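Local coordinates for protein putative alkaline phosphatase (Pseudomonas fluorescens, PDB 4F1V) that binds phosphate with high affinity in the periplasm and probably delivers it to an ABC transporter of the PstSACB type for import, at residues Asn43-Thr46 with Lys47-Gly51; Asp108-Val111 with Gln112-Cys115; Glu144-Gly147 with Thr148-Leu151; Thr170-Phe173 with Gly174-Phe177; Asp313-Thr316 with Lys317-Ala321. All blocks are in the same frame, centred on the assembly; numbering follows the deposited sequence.

Contact 1: residues Asn43-Thr46 with Lys47-Gly51; sequences NDYT and KFQAG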
# COMPACT_ATOMS: atom_id res chain seq x y z
N ASN A 43 2.89 17.50 -11.16
CA ASN A 43 1.98 18.53 -10.69
C ASN A 43 0.72 18.61 -11.55
O ASN A 43 0.37 19.67 -12.07
CB ASN A 43 2.67 19.90 -10.55
CG ASN A 43 1.77 20.90 -9.82
OD1 ASN A 43 1.02 20.48 -8.93
ND2 ASN A 43 1.89 22.16 -10.15
N ASP A 44 0.06 17.47 -11.68
CA ASP A 44 -1.06 17.31 -12.59
C ASP A 44 -2.32 16.91 -11.82
O ASP A 44 -2.58 15.74 -11.55
CB ASP A 44 -0.75 16.28 -13.65
CG ASP A 44 -1.89 16.06 -14.64
OD1 ASP A 44 -2.89 16.80 -14.57
OD2 ASP A 44 -1.71 15.12 -15.47
N TYR A 45 -3.10 17.94 -11.47
CA TYR A 45 -4.31 17.71 -10.68
C TYR A 45 -5.39 16.92 -11.38
O TYR A 45 -6.26 16.32 -10.75
CB TYR A 45 -4.88 19.08 -10.21
CG TYR A 45 -5.94 18.99 -9.14
CD1 TYR A 45 -7.30 18.99 -9.46
CD2 TYR A 45 -5.61 18.89 -7.80
CE1 TYR A 45 -8.28 18.90 -8.52
CE2 TYR A 45 -6.57 18.79 -6.81
CZ TYR A 45 -7.93 18.78 -7.18
OH TYR A 45 -8.92 18.70 -6.26
N THR A 46 -5.32 16.84 -12.72
CA THR A 46 -6.30 16.04 -13.44
C THR A 46 -6.24 14.54 -13.12
O THR A 46 -7.18 13.81 -13.32
CB THR A 46 -6.25 16.21 -14.95
OG1 THR A 46 -5.12 15.54 -15.53
CG2 THR A 46 -6.34 17.66 -15.40
N LYS A 47 -5.09 14.10 -12.55
CA LYS A 47 -4.94 12.72 -12.07
C LYS A 47 -5.74 12.45 -10.79
O LYS A 47 -6.04 11.29 -10.48
CB LYS A 47 -3.46 12.40 -11.91
CG LYS A 47 -2.56 12.49 -13.12
CD LYS A 47 -2.91 11.39 -14.11
CE LYS A 47 -2.61 11.77 -15.55
NZ LYS A 47 -2.21 10.52 -16.27
N PHE A 48 -6.05 13.52 -10.09
CA PHE A 48 -6.97 13.47 -8.93
C PHE A 48 -8.42 13.66 -9.36
O PHE A 48 -9.29 12.88 -8.96
CB PHE A 48 -6.62 14.50 -7.88
CG PHE A 48 -5.34 14.28 -7.09
CD1 PHE A 48 -4.62 13.08 -7.09
CD2 PHE A 48 -4.88 15.30 -6.25
CE1 PHE A 48 -3.48 12.92 -6.36
CE2 PHE A 48 -3.75 15.13 -5.50
CZ PHE A 48 -3.03 13.96 -5.53
N GLN A 49 -8.68 14.74 -10.12
CA GLN A 49 -10.02 15.05 -10.56
C GLN A 49 -9.96 15.30 -12.03
O GLN A 49 -9.49 16.38 -12.52
CB GLN A 49 -10.64 16.26 -9.84
CG GLN A 49 -10.79 16.06 -8.34
CD GLN A 49 -11.53 17.20 -7.67
OE1 GLN A 49 -11.59 18.34 -8.17
NE2 GLN A 49 -12.11 16.91 -6.53
N ALA A 50 -10.45 14.36 -12.80
CA ALA A 50 -10.43 14.51 -14.26
C ALA A 50 -11.15 15.81 -14.59
O ALA A 50 -12.18 16.18 -13.97
CB ALA A 50 -11.21 13.32 -14.87
N GLY A 51 -10.63 16.54 -15.54
CA GLY A 51 -11.24 17.80 -16.00
C GLY A 51 -10.95 19.05 -15.21
O GLY A 51 -11.44 20.13 -15.55

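Contact 2: residues Asp108-Val111 with Gln112-Cys115; sequences DLSV and QELC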
# COMPACT_ATOMS: atom_id res chain seq x y z
N ASP A 108 -9.05 -21.98 3.99
CA ASP A 108 -7.71 -21.70 4.51
C ASP A 108 -6.76 -22.17 3.43
O ASP A 108 -6.67 -23.37 3.18
CB ASP A 108 -7.55 -22.49 5.79
CG ASP A 108 -6.19 -22.36 6.44
OD1 ASP A 108 -5.96 -23.00 7.51
OD2 ASP A 108 -5.27 -21.63 5.84
N LEU A 109 -6.19 -21.19 2.69
CA LEU A 109 -5.31 -21.47 1.58
C LEU A 109 -3.91 -21.77 2.07
O LEU A 109 -3.31 -21.01 2.82
CB LEU A 109 -5.22 -20.24 0.68
CG LEU A 109 -6.48 -19.89 -0.09
CD1 LEU A 109 -6.38 -18.45 -0.62
CD2 LEU A 109 -6.69 -20.86 -1.23
N SER A 110 -3.31 -22.85 1.57
CA SER A 110 -1.85 -22.97 1.64
C SER A 110 -1.24 -21.88 0.71
O SER A 110 -1.92 -21.40 -0.19
CB SER A 110 -1.36 -24.34 1.25
OG SER A 110 -1.58 -24.53 -0.13
N VAL A 111 0.01 -21.54 0.96
CA VAL A 111 0.67 -20.62 0.03
C VAL A 111 0.69 -21.16 -1.37
O VAL A 111 0.42 -20.43 -2.36
CB VAL A 111 2.07 -20.25 0.57
CG1 VAL A 111 2.88 -19.50 -0.48
CG2 VAL A 111 1.93 -19.43 1.85
N GLN A 112 0.94 -22.46 -1.53
CA GLN A 112 0.93 -23.02 -2.88
C GLN A 112 -0.43 -23.00 -3.53
O GLN A 112 -0.56 -22.78 -4.73
CB GLN A 112 1.58 -24.40 -2.89
CG GLN A 112 3.07 -24.37 -2.65
CD GLN A 112 3.80 -23.43 -3.57
OE1 GLN A 112 3.68 -23.55 -4.80
NE2 GLN A 112 4.49 -22.44 -3.04
N GLU A 113 -1.52 -23.19 -2.72
CA GLU A 113 -2.84 -23.06 -3.29
C GLU A 113 -3.11 -21.60 -3.73
O GLU A 113 -3.72 -21.36 -4.77
CB GLU A 113 -3.94 -23.46 -2.29
CG GLU A 113 -4.06 -25.00 -2.16
CD GLU A 113 -4.95 -25.43 -0.98
OE1 GLU A 113 -5.39 -26.61 -0.99
OE2 GLU A 113 -5.15 -24.60 -0.05
N LEU A 114 -2.73 -20.61 -2.94
CA LEU A 114 -2.85 -19.22 -3.31
C LEU A 114 -2.15 -18.98 -4.67
O LEU A 114 -2.72 -18.37 -5.59
CB LEU A 114 -2.25 -18.33 -2.22
CG LEU A 114 -2.26 -16.82 -2.53
CD1 LEU A 114 -3.57 -16.17 -2.20
CD2 LEU A 114 -1.14 -16.12 -1.74
N CYS A 115 -0.91 -19.44 -4.76
CA CYS A 115 -0.17 -19.34 -6.03
C CYS A 115 -0.97 -19.94 -7.21
O CYS A 115 -1.03 -19.33 -8.26
CB CYS A 115 1.15 -20.06 -5.88
SG CYS A 115 2.30 -19.25 -4.70

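Contact 3: residues Glu144-Gly147 with Thr148-Leu151; sequences ESSG and TTEL. With PI (hydrogenphosphate ion), chain B.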
# COMPACT_ATOMS: atom_id res chain seq x y z
N GLU A 144 -5.94 -1.13 -13.19
CA GLU A 144 -5.07 0.03 -13.30
C GLU A 144 -3.79 -0.19 -12.47
O GLU A 144 -3.56 -1.22 -11.88
CB GLU A 144 -5.81 1.32 -12.90
CG GLU A 144 -5.97 1.67 -11.45
CD GLU A 144 -6.98 0.87 -10.64
OE1 GLU A 144 -7.16 -0.36 -10.82
OE2 GLU A 144 -7.52 1.48 -9.65
N SER A 145 -2.93 0.85 -12.48
CA SER A 145 -1.66 0.81 -11.80
C SER A 145 -1.92 0.99 -10.29
O SER A 145 -2.29 2.05 -9.81
CB SER A 145 -0.78 1.92 -12.32
OG SER A 145 0.46 1.99 -11.63
N SER A 146 -1.73 -0.13 -9.55
CA SER A 146 -2.16 -0.27 -8.19
C SER A 146 -1.01 -0.67 -7.26
O SER A 146 -0.25 -1.61 -7.54
CB SER A 146 -3.24 -1.38 -8.14
OG SER A 146 -3.50 -1.91 -6.86
N GLY A 147 -0.95 0.04 -6.14
CA GLY A 147 -0.03 -0.34 -5.09
C GLY A 147 -0.43 -1.62 -4.36
O GLY A 147 0.47 -2.36 -3.89
N THR A 148 -1.71 -1.90 -4.23
CA THR A 148 -2.15 -3.18 -3.69
C THR A 148 -1.59 -4.31 -4.57
O THR A 148 -1.06 -5.34 -4.09
CB THR A 148 -3.66 -3.31 -3.58
OG1 THR A 148 -4.21 -2.17 -2.90
CG2 THR A 148 -4.04 -4.55 -2.78
N THR A 149 -1.69 -4.14 -5.89
CA THR A 149 -1.08 -5.11 -6.81
C THR A 149 0.42 -5.23 -6.54
O THR A 149 0.95 -6.37 -6.55
CB THR A 149 -1.31 -4.73 -8.28
OG1 THR A 149 -2.72 -4.78 -8.51
CG2 THR A 149 -0.57 -5.69 -9.23
N GLU A 150 1.14 -4.11 -6.37
CA GLU A 150 2.58 -4.21 -6.12
C GLU A 150 2.84 -5.02 -4.83
O GLU A 150 3.69 -5.92 -4.81
CB GLU A 150 3.21 -2.82 -6.08
CG GLU A 150 4.75 -2.90 -5.97
CD GLU A 150 5.39 -1.52 -6.12
OE1 GLU A 150 5.26 -0.92 -7.21
OE2 GLU A 150 6.03 -1.04 -5.13
N LEU A 151 2.13 -4.70 -3.74
CA LEU A 151 2.36 -5.41 -2.49
C LEU A 151 2.09 -6.92 -2.64
O LEU A 151 2.79 -7.77 -2.07
CB LEU A 151 1.47 -4.84 -1.37
CG LEU A 151 1.82 -3.43 -0.90
CD1 LEU A 151 0.83 -2.99 0.15
CD2 LEU A 151 3.25 -3.37 -0.38
P PI B . -4.06 1.26 -4.60
O1 PI B . -2.90 1.84 -5.40
O2 PI B . -5.38 1.94 -4.96
O3 PI B . -4.14 -0.26 -4.81
O4 PI B . -3.81 1.54 -3.10

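Contact 4: residues Thr170-Phe173 with Gly174-Phe177; sequences TTTF and GTSF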
# COMPACT_ATOMS: atom_id res chain seq x y z
N THR A 170 4.88 -5.96 -10.06
CA THR A 170 4.31 -4.97 -10.96
C THR A 170 3.18 -4.25 -10.23
O THR A 170 2.65 -4.73 -9.24
CB THR A 170 3.80 -5.64 -12.26
OG1 THR A 170 3.33 -4.65 -13.13
CG2 THR A 170 2.75 -6.73 -12.00
N THR A 171 2.74 -3.13 -10.83
CA THR A 171 1.51 -2.45 -10.42
C THR A 171 0.31 -2.85 -11.28
O THR A 171 -0.80 -2.47 -10.94
CB THR A 171 1.65 -0.93 -10.44
OG1 THR A 171 1.72 -0.44 -11.78
CG2 THR A 171 2.84 -0.43 -9.61
N THR A 172 0.52 -3.61 -12.36
CA THR A 172 -0.56 -4.02 -13.26
C THR A 172 -0.66 -5.54 -13.27
O THR A 172 0.12 -6.25 -13.94
CB THR A 172 -0.33 -3.48 -14.67
OG1 THR A 172 0.94 -3.83 -15.17
CG2 THR A 172 -0.45 -1.93 -14.69
N PHE A 173 -1.60 -6.08 -12.48
CA PHE A 173 -1.68 -7.55 -12.31
C PHE A 173 -1.85 -8.24 -13.65
O PHE A 173 -1.39 -9.37 -13.78
CB PHE A 173 -2.81 -7.92 -11.30
CG PHE A 173 -2.84 -9.43 -11.04
CD1 PHE A 173 -3.71 -10.29 -11.68
CD2 PHE A 173 -1.92 -9.99 -10.16
CE1 PHE A 173 -3.67 -11.65 -11.46
CE2 PHE A 173 -1.88 -11.36 -9.94
CZ PHE A 173 -2.72 -12.18 -10.59
N GLY A 174 -2.55 -7.60 -14.60
CA GLY A 174 -2.76 -8.22 -15.90
C GLY A 174 -1.52 -8.63 -16.65
O GLY A 174 -1.62 -9.45 -17.55
N THR A 175 -0.35 -8.12 -16.21
CA THR A 175 0.93 -8.55 -16.83
C THR A 175 1.83 -9.24 -15.84
O THR A 175 3.01 -9.52 -16.18
CB THR A 175 1.64 -7.39 -17.56
OG1 THR A 175 1.86 -6.36 -16.56
CG2 THR A 175 0.79 -6.89 -18.68
N SER A 176 1.42 -9.53 -14.61
CA SER A 176 2.33 -10.08 -13.63
C SER A 176 2.81 -11.50 -14.02
O SER A 176 4.04 -11.77 -13.99
CB SER A 176 1.71 -10.14 -12.21
OG SER A 176 2.57 -10.74 -11.31
N PHE A 177 1.88 -12.43 -14.25
CA PHE A 177 2.24 -13.82 -14.46
C PHE A 177 2.69 -14.04 -15.92
O PHE A 177 1.95 -13.67 -16.84
CB PHE A 177 1.05 -14.74 -14.13
CG PHE A 177 1.43 -16.22 -14.09
CD1 PHE A 177 2.39 -16.69 -13.19
CD2 PHE A 177 0.84 -17.10 -14.99
CE1 PHE A 177 2.76 -18.02 -13.18
CE2 PHE A 177 1.21 -18.46 -14.98
CZ PHE A 177 2.19 -18.91 -14.13
O HOH W 1 -1.01 -12.12 -14.25

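Contact 5: residues Asp313-Thr316 with Lys317-Ala321; sequences DFFT and KHYGA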
# COMPACT_ATOMS: atom_id res chain seq x y z
N ASP A 313 2.95 20.64 10.18
CA ASP A 313 2.02 20.31 11.24
C ASP A 313 1.39 18.94 11.02
O ASP A 313 1.11 18.21 12.00
CB ASP A 313 0.96 21.40 11.35
CG ASP A 313 1.49 22.75 11.86
OD1 ASP A 313 2.61 22.75 12.44
OD2 ASP A 313 0.77 23.75 11.72
N PHE A 314 1.15 18.54 9.78
CA PHE A 314 0.68 17.18 9.51
C PHE A 314 1.70 16.12 9.91
O PHE A 314 1.39 15.12 10.58
CB PHE A 314 0.29 17.00 8.05
CG PHE A 314 -0.04 15.56 7.69
CD1 PHE A 314 -1.11 14.91 8.31
CD2 PHE A 314 0.75 14.85 6.79
CE1 PHE A 314 -1.35 13.56 8.03
CE2 PHE A 314 0.53 13.51 6.55
CZ PHE A 314 -0.52 12.85 7.19
N PHE A 315 2.98 16.31 9.53
CA PHE A 315 4.00 15.38 9.94
C PHE A 315 4.11 15.31 11.47
O PHE A 315 4.34 14.23 12.03
CB PHE A 315 5.37 15.74 9.31
CG PHE A 315 5.57 15.16 7.92
CD1 PHE A 315 6.56 14.16 7.71
CD2 PHE A 315 4.85 15.57 6.81
CE1 PHE A 315 6.78 13.62 6.49
CE2 PHE A 315 5.02 14.99 5.57
CZ PHE A 315 5.99 14.03 5.41
N THR A 316 3.97 16.45 12.15
CA THR A 316 4.05 16.50 13.61
C THR A 316 2.98 15.60 14.23
O THR A 316 3.21 14.97 15.26
CB THR A 316 3.91 17.94 14.07
OG1 THR A 316 5.11 18.62 13.65
CG2 THR A 316 3.80 18.08 15.57
N LYS A 317 1.80 15.55 13.65
CA LYS A 317 0.73 14.64 14.09
C LYS A 317 0.97 13.18 13.69
O LYS A 317 0.94 12.27 14.54
CB LYS A 317 -0.63 15.16 13.62
CG LYS A 317 -1.75 14.29 14.16
CD LYS A 317 -3.10 14.85 14.06
CE LYS A 317 -4.12 14.21 14.99
NZ LYS A 317 -5.45 14.86 14.79
N HIS A 318 1.15 12.95 12.40
CA HIS A 318 1.19 11.58 11.89
C HIS A 318 2.36 10.79 12.41
O HIS A 318 2.31 9.55 12.52
CB HIS A 318 1.18 11.63 10.34
CG HIS A 318 0.66 10.35 9.72
ND1 HIS A 318 -0.61 9.90 9.96
CD2 HIS A 318 1.28 9.49 8.86
CE1 HIS A 318 -0.78 8.81 9.25
NE2 HIS A 318 0.34 8.51 8.55
N TYR A 319 3.47 11.49 12.73
CA TYR A 319 4.66 10.88 13.29
C TYR A 319 4.93 11.32 14.70
O TYR A 319 6.05 11.19 15.20
CB TYR A 319 5.88 11.12 12.36
CG TYR A 319 5.62 10.56 10.98
CD1 TYR A 319 5.21 11.39 9.94
CD2 TYR A 319 5.72 9.20 10.70
CE1 TYR A 319 4.91 10.88 8.66
CE2 TYR A 319 5.45 8.67 9.47
CZ TYR A 319 5.02 9.51 8.44
OH TYR A 319 4.71 9.02 7.23
N GLY A 320 3.91 11.81 15.40
CA GLY A 320 4.12 12.25 16.79
C GLY A 320 4.15 11.12 17.79
O GLY A 320 3.50 10.10 17.62
N ALA A 321 4.94 11.38 18.86
CA ALA A 321 4.87 10.49 20.00
C ALA A 321 3.55 10.53 20.69
O ALA A 321 3.06 9.51 21.19
CB ALA A 321 6.04 10.77 20.97

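Contact 1: residues Asn43-Thr46 with Lys47-Gly51
K47, first residue of the second half, meets D44 across an Asx turn that opens a single 3-10 turn just after helix 33-42. Its backbone N donates to D44 O at 3.2 Å from above the carbonyl plane, while in the conformer given its side chain runs past the carboxylate: CE lies 3.5 Å from D44 OD2, and NZ stays 4.7 Å from that same OD2. The Asx turn itself is made by D44 OD1, which takes both T46 N and T46 OG1 on one face of its plane; the hydroxyl bond, 2.7 Å from T46 OG1 to D44 OD1, probably holds the threonine's rotation.

F48 comes next. Its N shares the carbonyl oxygen Y45 O with the N of Q49, the former approaching from above the carbonyl plane and the latter almost straight on, at 3.0 Å from Q49 N to Y45 O. With CG anti to the carbonyl carbon (chi1 -70°), the F48 ring turns its edge to the face of Y45, an offset edge-to-face pair with planes at 74° and CD2 of F48 3.9 Å from CE2 of Y45. Both rings pack on I29 of strand 29-30, and F48 also touches A39, so the turn is held against the helix it follows and an outermost strand of the five-stranded sheet.

Q49 runs alongside Y45, pointing the same way, and its O receives a CA-H...O contact from T46. Its amide oxygen OE1 sits in the plane of the tyrosine ring at the edge, 3.4 Å from Y45 CE1.

Contact 2: residues Asp108-Val111 with Gln112-Cys115
E113 OE2 takes two donors: S110 N donates to it at 3.0 Å, and K231 adds a salt bridge. The backbone N-H arrives on the anti side of the carboxylate, 35° out of its plane. In return S110 OG accepts from E113 N at 2.9 Å, so the two residues complete a capping box at the start of helix 111-119. The serine hydroxyl stands between its own backbone N and carbonyl carbon (chi1 69°), which turns it in toward the first turn; it also lies 3.2 Å from E113 CG. The regular helical ladder then takes over, with L114 N bonded to S110 O and C115 N to V111 O.

Beside the cap, L109 reaches from strand 108-109 and, in the conformers given, touches L114 CD1 with its own CD1, the two side chains crossing at about a right angle. L114 and V111 also pack on F155 of helix 147-159, and C115 ties the helix to C160 by a disulfide. An alanine in place of E113 would probably leave S110 N and the K231 ammonium without their shared acceptor and weaken the cap. OE2 thus serves S110 N and K231 while OE1 takes S129 N, and the nearby lysine is likely to stabilise the acid's negative charge.

Contact 3: residues Glu144-Gly147 with Thr148-Leu151
S146 and T148 turn their hydroxyls onto the same phosphate oxygen, while S146 also caps helix 147-159. The serine OG, anti to the backbone N (chi1 163°), lies between the ion and the first turn: it donates to O3 of the phosphate at 2.7 Å and accepts from T149 N at 3.0 Å, nearly straight at 168°. The T148 hydroxyl is instead anti to its own carbonyl carbon (chi1 -51°), and OG1 reaches phosphate O3 at 2.7 Å; T148 N adds a bond to the same O3 at 3.0 Å. Three donors therefore hold this one oxygen, and G147 N takes O1 at 2.8 Å. T149 CB lies near S146 O, the T149 hydroxyl being bonded to Y207.

An alanine at S146 would probably cost O3 one of its three donors and leave T149 N without its cap. Backbone N-H groups at a helix start, aided by the helix dipole, would be expected to favour the negative ion. R142 at the end of strand 138-142, T9, L10 and S33 also bond the phosphate, so the turn bridges that strand and helix 147-159; the backbone of S145 bonds G34 of helix 33-42, and S145 OG and the S146 backbone bond T171 of loop 170-173.

Contact 4: residues Thr170-Phe173 with Gly174-Phe177
T170 sets its methyl CG2 3.6 Å from S176 CB, where the start of the loop meets its later half, while its hydroxyl makes an ST turn: OG1 accepts from T172 N at 3.1 Å, nearly straight at 175°. The hydroxyl is anti to the backbone N (chi1 -177°), which leaves CG2 between N and the carbonyl carbon and turned onto S176.

T171 joins the loop to the phosphate-binding turn.

T172 begins a tight turn in which its carbonyl O accepts from T175 N at 3.0 Å, the donor lying above the carbonyl plane. The T172 and T175 side chains cross obliquely and bring their hydroxyl oxygens close, OG1 of one 3.0 Å from OG1 of the other.

F173 carries the next bond, S176 N to F173 O at 2.9 Å, its donor likewise well above the carbonyl plane, so two successive i to i+3 bonds wind the chain round. Its side chain leaves away from the later half, and the ring is buried against T149 and T153 of helix 147-159, F118 of helix 111-119 and L181. S176 OG bonds A168 O, probably helping to hold the far end of the turn. In the conformer given, a water lies over one face of the F173 ring, toward its rim; this water donates to F173 O at 2.8 Å and accepts from F177 N at 2.9 Å.

Contact 5: residues Asp313-Thr316 with Lys317-Ala321
H318 lies alongside F314 one helical turn back, and its CB is the first atom to meet it: CB sits over the phenylalanine face in a CH-pi contact, 4.2 Å from the F314 ring centroid, and 3.5 Å from F314 O. With CG anti to the backbone N (chi1 -156°), the two side chains lie side by side, pointing the same way. CG of H318 is 3.7 Å from CZ of F314, which stands over the imidazole face near its rim; the planes differ by 23° but are slid apart, so the rings barely overlap. ND1 passes CZ as well and is bonded to N325, while at the tip NE2 is bonded to S90 of strand 85-94. Both ring nitrogens of this buried histidine are thus satisfied, and its rotation is probably fixed by them.

Next to this pair F315 and Y319 also point the same way, CD1 of F315 3.8 Å from CE1 of Y319 at an oblique ring angle, and the tyrosine OH bonds P89 O. H318 N to F314 O at 2.8 Å and Y319 N to F315 O at 3.0 Å accompany each pair. The F314-H318 aromatic pair lies in the last turn of helix 305-318, packed on strands 291-299 and 85-94, and F315-Y319 carries the i to i+4 spacing one residue past its end.

All five contacts are local and follow one another along the chain, with none nested or crossing. Contact 1 closes the turn between helix 33-42 and the run to strand 59-62, packed on edge strand 29-30. Contact 2 starts helix 111-119 from strand 108-109, on the opposite side of the chain's centre, about 39 Å from contact 1 between centres. Contact 3 makes the step from strand 138-142 into helix 147-159 at the phosphate, and contact 4 forms a loop turn beside it, their centres about 8 Å apart and T149 CG2 packed on T170 O. Contact 5 ends helix 305-318 against the five-stranded sheet, about 27 Å from contact 1 between centres.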